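Local coordinates for protein cytidine deaminase (Mycobacterium tuberculosis, PDB 4WIG) that catalyses the zinc-dependent hydrolytic deamination of cytidine and 2'-deoxycytidine to uridine and 2'-deoxyuridine, probably working as a homotetramer, at residues W6-A18 against V29-G43. The protein carries 1 engineered substitution. Residues are numbered along the deposited sequence; the frame is centred on the assembly and turned at random. Where two conformers were deposited one is given.
Sequences WNMLRGNATQAAA and VGAAALVDDGRVVTG
Ala13, Ala16 and Ala17 bring helix 6-17 down almost onto the backbone of strand 29-35, the two axes approaching to 5.6 Å. The backbones come closest at Gly30, whose CA is 3.7 Å from Ala17 CA; with no side chain between strand and helix, Gly30 CA also lies 3.4 Å from Ala13 O in a CA-H...O contact. Ala17 CB rests on the strand 3.5 Å from Gly30 N, while Ala16 CB reaches past to the second strand, 3.5 Å from Gly43 O and against Thr42 CB. From the strand side, Ala32 CB points into the helix and meets its backbone at Leu9 O, 3.6 Å away, and at Ala13 N, with Asn12 CB alongside.

Strands 29-35 and 40-44 form an antiparallel hairpin at one margin of the chain's mixed sheet, part of the cytidine deaminase fold. Helix 6-17 covers one face; on the other, Ala31 and Ala33 pack against Val61 of helix 57-67, which carries Glu58, the probable proton donor.

Toward the N-terminal end of the helix, larger apolar side chains fill the widening interface. Leu9 CD2 lies over the strand backbone, 3.8 Å from Leu34 N, and also touches Val40 CG1. Met8, bent at chi2 (-83°) and chi3 (-64°), lays CE and SD against the other Val40 branch, with SD 3.9 Å from CG2, so that Met8 and Val40 run antiparallel alongside each other.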
loop_
_atom_site.group_PDB
_atom_site.type_symbol
_atom_site.label_atom_id
_atom_site.label_comp_id
_atom_site.label_asym_id
_atom_site.label_seq_id
_atom_site.Cartn_x
_atom_site.Cartn_y
_atom_site.Cartn_z
ATOM N N TRP A 6 1.583 -6.675 -29.957
ATOM C CA TRP A 6 0.819 -7.147 -28.804
ATOM C C TRP A 6 1.048 -8.623 -28.532
ATOM O O TRP A 6 1.081 -9.038 -27.375
ATOM C CB TRP A 6 -0.674 -6.847 -28.972
ATOM C CG TRP A 6 -0.945 -5.381 -28.877
ATOM C CD1 TRP A 6 -1.273 -4.541 -29.902
ATOM C CD2 TRP A 6 -0.865 -4.568 -27.697
ATOM N NE1 TRP A 6 -1.411 -3.256 -29.434
ATOM C CE2 TRP A 6 -1.169 -3.243 -28.083
ATOM C CE3 TRP A 6 -0.570 -4.830 -26.352
ATOM C CZ2 TRP A 6 -1.195 -2.173 -27.167
ATOM C CZ3 TRP A 6 -0.596 -3.752 -25.429
ATOM C CH2 TRP A 6 -0.902 -2.448 -25.855
ATOM N N ASN A 7 1.205 -9.408 -29.593
ATOM C CA ASN A 7 1.508 -10.828 -29.450
ATOM C C ASN A 7 2.807 -11.039 -28.670
ATOM O O ASN A 7 2.885 -11.897 -27.787
ATOM C CB ASN A 7 1.577 -11.508 -30.820
ATOM C CG ASN A 7 1.689 -13.017 -30.712
ATOM O OD1 ASN A 7 2.640 -13.607 -31.209
ATOM N ND2 ASN A 7 0.731 -13.644 -30.022
ATOM N N MET A 8 3.814 -10.232 -28.983
ATOM C CA MET A 8 5.079 -10.254 -28.258
ATOM C C MET A 8 4.928 -9.807 -26.798
ATOM O O MET A 8 5.482 -10.426 -25.899
ATOM C CB MET A 8 6.116 -9.383 -28.982
ATOM C CG MET A 8 7.455 -9.239 -28.265
ATOM S SD MET A 8 7.524 -7.974 -26.971
ATOM C CE MET A 8 7.258 -6.466 -27.904
ATOM N N LEU A 9 4.185 -8.730 -26.558
ATOM C CA LEU A 9 4.022 -8.218 -25.195
ATOM C C LEU A 9 3.227 -9.181 -24.332
ATOM O O LEU A 9 3.582 -9.450 -23.192
ATOM C CB LEU A 9 3.330 -6.862 -25.192
ATOM C CG LEU A 9 4.217 -5.657 -25.403
ATOM C CD1 LEU A 9 3.329 -4.418 -25.327
ATOM C CD2 LEU A 9 5.328 -5.616 -24.357
ATOM N N ARG A 10 2.150 -9.695 -24.903
ATOM C CA ARG A 10 1.311 -10.668 -24.226
ATOM C C ARG A 10 2.116 -11.931 -23.897
ATOM O O ARG A 10 1.976 -12.507 -22.820
ATOM C CB ARG A 10 0.090 -10.982 -25.096
ATOM C CG ARG A 10 -1.181 -11.251 -24.322
ATOM C CD ARG A 10 -2.351 -11.575 -25.253
ATOM N NE ARG A 10 -3.151 -10.402 -25.606
ATOM C CZ ARG A 10 -4.279 -10.453 -26.310
ATOM N NH1 ARG A 10 -4.744 -11.615 -26.761
ATOM N NH2 ARG A 10 -4.953 -9.338 -26.565
ATOM N N GLY A 11 2.987 -12.340 -24.808
ATOM C CA GLY A 11 3.827 -13.513 -24.589
ATOM C C GLY A 11 4.813 -13.325 -23.454
ATOM O O GLY A 11 4.992 -14.206 -22.613
ATOM N N ASN A 12 5.453 -12.159 -23.425
ATOM C CA ASN A 12 6.388 -11.839 -22.366
ATOM C C ASN A 12 5.668 -11.699 -21.015
ATOM O O ASN A 12 6.223 -12.059 -19.967
ATOM C CB ASN A 12 7.183 -10.561 -22.705
ATOM C CG ASN A 12 8.317 -10.819 -23.684
ATOM O OD1 ASN A 12 8.140 -10.773 -24.906
ATOM N ND2 ASN A 12 9.478 -11.094 -23.162
ATOM N N ALA A 13 4.441 -11.178 -21.035
ATOM C CA ALA A 13 3.630 -11.080 -19.826
ATOM C C ALA A 13 3.323 -12.487 -19.285
ATOM O O ALA A 13 3.434 -12.737 -18.088
ATOM C CB ALA A 13 2.352 -10.326 -20.095
ATOM N N THR A 14 2.961 -13.394 -20.188
ATOM C CA THR A 14 2.696 -14.792 -19.837
ATOM C C THR A 14 3.927 -15.447 -19.206
ATOM O O THR A 14 3.838 -16.091 -18.149
ATOM C CB THR A 14 2.222 -15.564 -21.089
ATOM O OG1 THR A 14 1.103 -14.872 -21.654
ATOM C CG2 THR A 14 1.831 -16.995 -20.759
ATOM N N GLN A 15 5.085 -15.246 -19.830
ATOM C CA GLN A 15 6.335 -15.765 -19.304
ATOM C C GLN A 15 6.612 -15.169 -17.920
ATOM O O GLN A 15 7.030 -15.873 -17.011
ATOM C CB GLN A 15 7.481 -15.450 -20.281
ATOM C CG GLN A 15 8.692 -16.351 -20.162
ATOM C CD GLN A 15 9.468 -16.151 -18.877
ATOM O OE1 GLN A 15 9.754 -17.116 -18.153
ATOM N NE2 GLN A 15 9.818 -14.905 -18.581
ATOM N N ALA A 16 6.363 -13.868 -17.762
ATOM C CA ALA A 16 6.581 -13.198 -16.489
ATOM C C ALA A 16 5.735 -13.800 -15.361
ATOM O O ALA A 16 6.199 -13.944 -14.244
ATOM C CB ALA A 16 6.310 -11.704 -16.626
ATOM N N ALA A 17 4.504 -14.184 -15.675
ATOM C CA ALA A 17 3.566 -14.742 -14.704
ATOM C C ALA A 17 4.066 -16.031 -14.076
ATOM O O ALA A 17 3.711 -16.340 -12.938
ATOM C CB ALA A 17 2.218 -14.981 -15.358
ATOM N N ALA A 18 4.920 -16.761 -14.804
ATOM C CA ALA A 18 5.468 -18.020 -14.308
ATOM C C ALA A 18 6.350 -17.799 -13.078
ATOM O O ALA A 18 6.533 -18.709 -12.267
ATOM C CB ALA A 18 6.241 -18.746 -15.405
ATOM N N VAL A 29 0.024 -13.450 -11.714
ATOM C CA VAL A 29 -0.162 -12.382 -12.687
ATOM C C VAL A 29 1.194 -11.998 -13.226
ATOM O O VAL A 29 2.139 -11.925 -12.474
ATOM C CB VAL A 29 -0.840 -11.156 -12.073
ATOM C CG1 VAL A 29 -0.961 -10.046 -13.110
ATOM C CG2 VAL A 29 -2.213 -11.531 -11.531
ATOM N N GLY A 30 1.281 -11.763 -14.536
ATOM C CA GLY A 30 2.504 -11.258 -15.138
ATOM C C GLY A 30 2.196 -10.043 -15.981
ATOM O O GLY A 30 1.080 -9.912 -16.490
ATOM N N ALA A 31 3.174 -9.156 -16.139
ATOM C CA ALA A 31 2.995 -8.014 -16.995
ATOM C C ALA A 31 4.270 -7.702 -17.748
ATOM O O ALA A 31 5.362 -8.011 -17.284
ATOM C CB ALA A 31 2.535 -6.812 -16.181
ATOM N N ALA A 32 4.113 -7.101 -18.917
ATOM C CA ALA A 32 5.245 -6.694 -19.732
ATOM C C ALA A 32 4.907 -5.387 -20.421
ATOM O O ALA A 32 3.767 -5.179 -20.849
ATOM C CB ALA A 32 5.570 -7.761 -20.760
ATOM N N ALA A 33 5.898 -4.508 -20.519
ATOM C CA ALA A 33 5.694 -3.196 -21.100
ATOM C C ALA A 33 6.827 -2.829 -22.036
ATOM O O ALA A 33 8.001 -3.149 -21.779
ATOM C CB ALA A 33 5.548 -2.141 -20.009
ATOM N N LEU A 34 6.440 -2.184 -23.132
ATOM C CA LEU A 34 7.362 -1.579 -24.073
ATOM C C LEU A 34 7.706 -0.181 -23.570
ATOM O O LEU A 34 6.814 0.645 -23.318
ATOM C CB LEU A 34 6.705 -1.457 -25.433
ATOM C CG LEU A 34 7.504 -0.824 -26.566
ATOM C CD1 LEU A 34 8.673 -1.711 -26.957
ATOM C CD2 LEU A 34 6.577 -0.565 -27.744
ATOM N N VAL A 35 9.003 0.061 -23.456
ATOM C CA VAL A 35 9.540 1.348 -23.020
ATOM C C VAL A 35 9.864 2.178 -24.259
ATOM O O VAL A 35 10.028 1.624 -25.355
ATOM C CB VAL A 35 10.789 1.137 -22.143
ATOM C CG1 VAL A 35 11.248 2.450 -21.518
ATOM C CG2 VAL A 35 10.497 0.099 -21.061
ATOM N N ASP A 36 9.907 3.503 -24.110
ATOM C CA ASP A 36 10.166 4.380 -25.264
ATOM C C ASP A 36 11.544 4.300 -25.933
ATOM O O ASP A 36 11.744 4.920 -26.982
ATOM C CB ASP A 36 9.837 5.839 -24.919
ATOM C CG ASP A 36 10.667 6.390 -23.773
ATOM O OD1 ASP A 36 10.518 7.594 -23.492
ATOM O OD2 ASP A 36 11.438 5.654 -23.130
ATOM N N ASP A 37 12.479 3.552 -25.356
ATOM C CA ASP A 37 13.746 3.246 -26.043
ATOM C C ASP A 37 13.674 1.905 -26.782
ATOM O O ASP A 37 14.668 1.456 -27.366
ATOM C CB ASP A 37 14.911 3.243 -25.054
ATOM C CG ASP A 37 14.887 2.046 -24.130
ATOM O OD1 ASP A 37 15.938 1.729 -23.542
ATOM O OD2 ASP A 37 13.817 1.419 -23.989
ATOM N N GLY A 38 12.505 1.266 -26.738
ATOM C CA GLY A 38 12.269 0.017 -27.437
ATOM C C GLY A 38 12.525 -1.252 -26.643
ATOM O O GLY A 38 12.276 -2.334 -27.159
ATOM N N ARG A 39 13.031 -1.154 -25.411
ATOM C CA ARG A 39 13.243 -2.363 -24.603
ATOM C C ARG A 39 11.930 -2.770 -23.966
ATOM O O ARG A 39 10.994 -1.975 -23.896
ATOM C CB ARG A 39 14.335 -2.193 -23.537
ATOM C CG ARG A 39 13.933 -1.387 -22.312
ATOM C CD ARG A 39 15.076 -1.237 -21.320
ATOM N NE ARG A 39 14.671 -0.576 -20.082
ATOM C CZ ARG A 39 14.491 0.736 -19.919
ATOM N NH1 ARG A 39 14.666 1.599 -20.921
ATOM N NH2 ARG A 39 14.140 1.202 -18.733
ATOM N N VAL A 40 11.866 -4.019 -23.525
ATOM C CA VAL A 40 10.695 -4.534 -22.834
ATOM C C VAL A 40 11.079 -4.859 -21.391
ATOM O O VAL A 40 12.125 -5.451 -21.141
ATOM C CB VAL A 40 10.123 -5.775 -23.551
ATOM C CG1 VAL A 40 9.053 -6.463 -22.705
ATOM C CG2 VAL A 40 9.536 -5.371 -24.898
ATOM N N VAL A 41 10.237 -4.454 -20.445
ATOM C CA VAL A 41 10.459 -4.765 -19.033
ATOM C C VAL A 41 9.283 -5.594 -18.534
ATOM O O VAL A 41 8.185 -5.489 -19.077
ATOM C CB VAL A 41 10.632 -3.479 -18.195
ATOM C CG1 VAL A 41 11.901 -2.767 -18.621
ATOM C CG2 VAL A 41 9.438 -2.544 -18.338
ATOM N N THR A 42 9.524 -6.435 -17.528
ATOM C CA THR A 42 8.490 -7.358 -17.056
ATOM C C THR A 42 8.347 -7.331 -15.535
ATOM O O THR A 42 9.201 -6.836 -14.822
ATOM C CB THR A 42 8.741 -8.817 -17.508
ATOM O OG1 THR A 42 9.950 -9.305 -16.923
ATOM C CG2 THR A 42 8.818 -8.944 -19.001
ATOM N N GLY A 43 7.237 -7.878 -15.064
ATOM C CA GLY A 43 6.943 -7.929 -13.656
ATOM C C GLY A 43 5.944 -9.024 -13.374
ATOM O O GLY A 43 5.153 -9.401 -14.246
#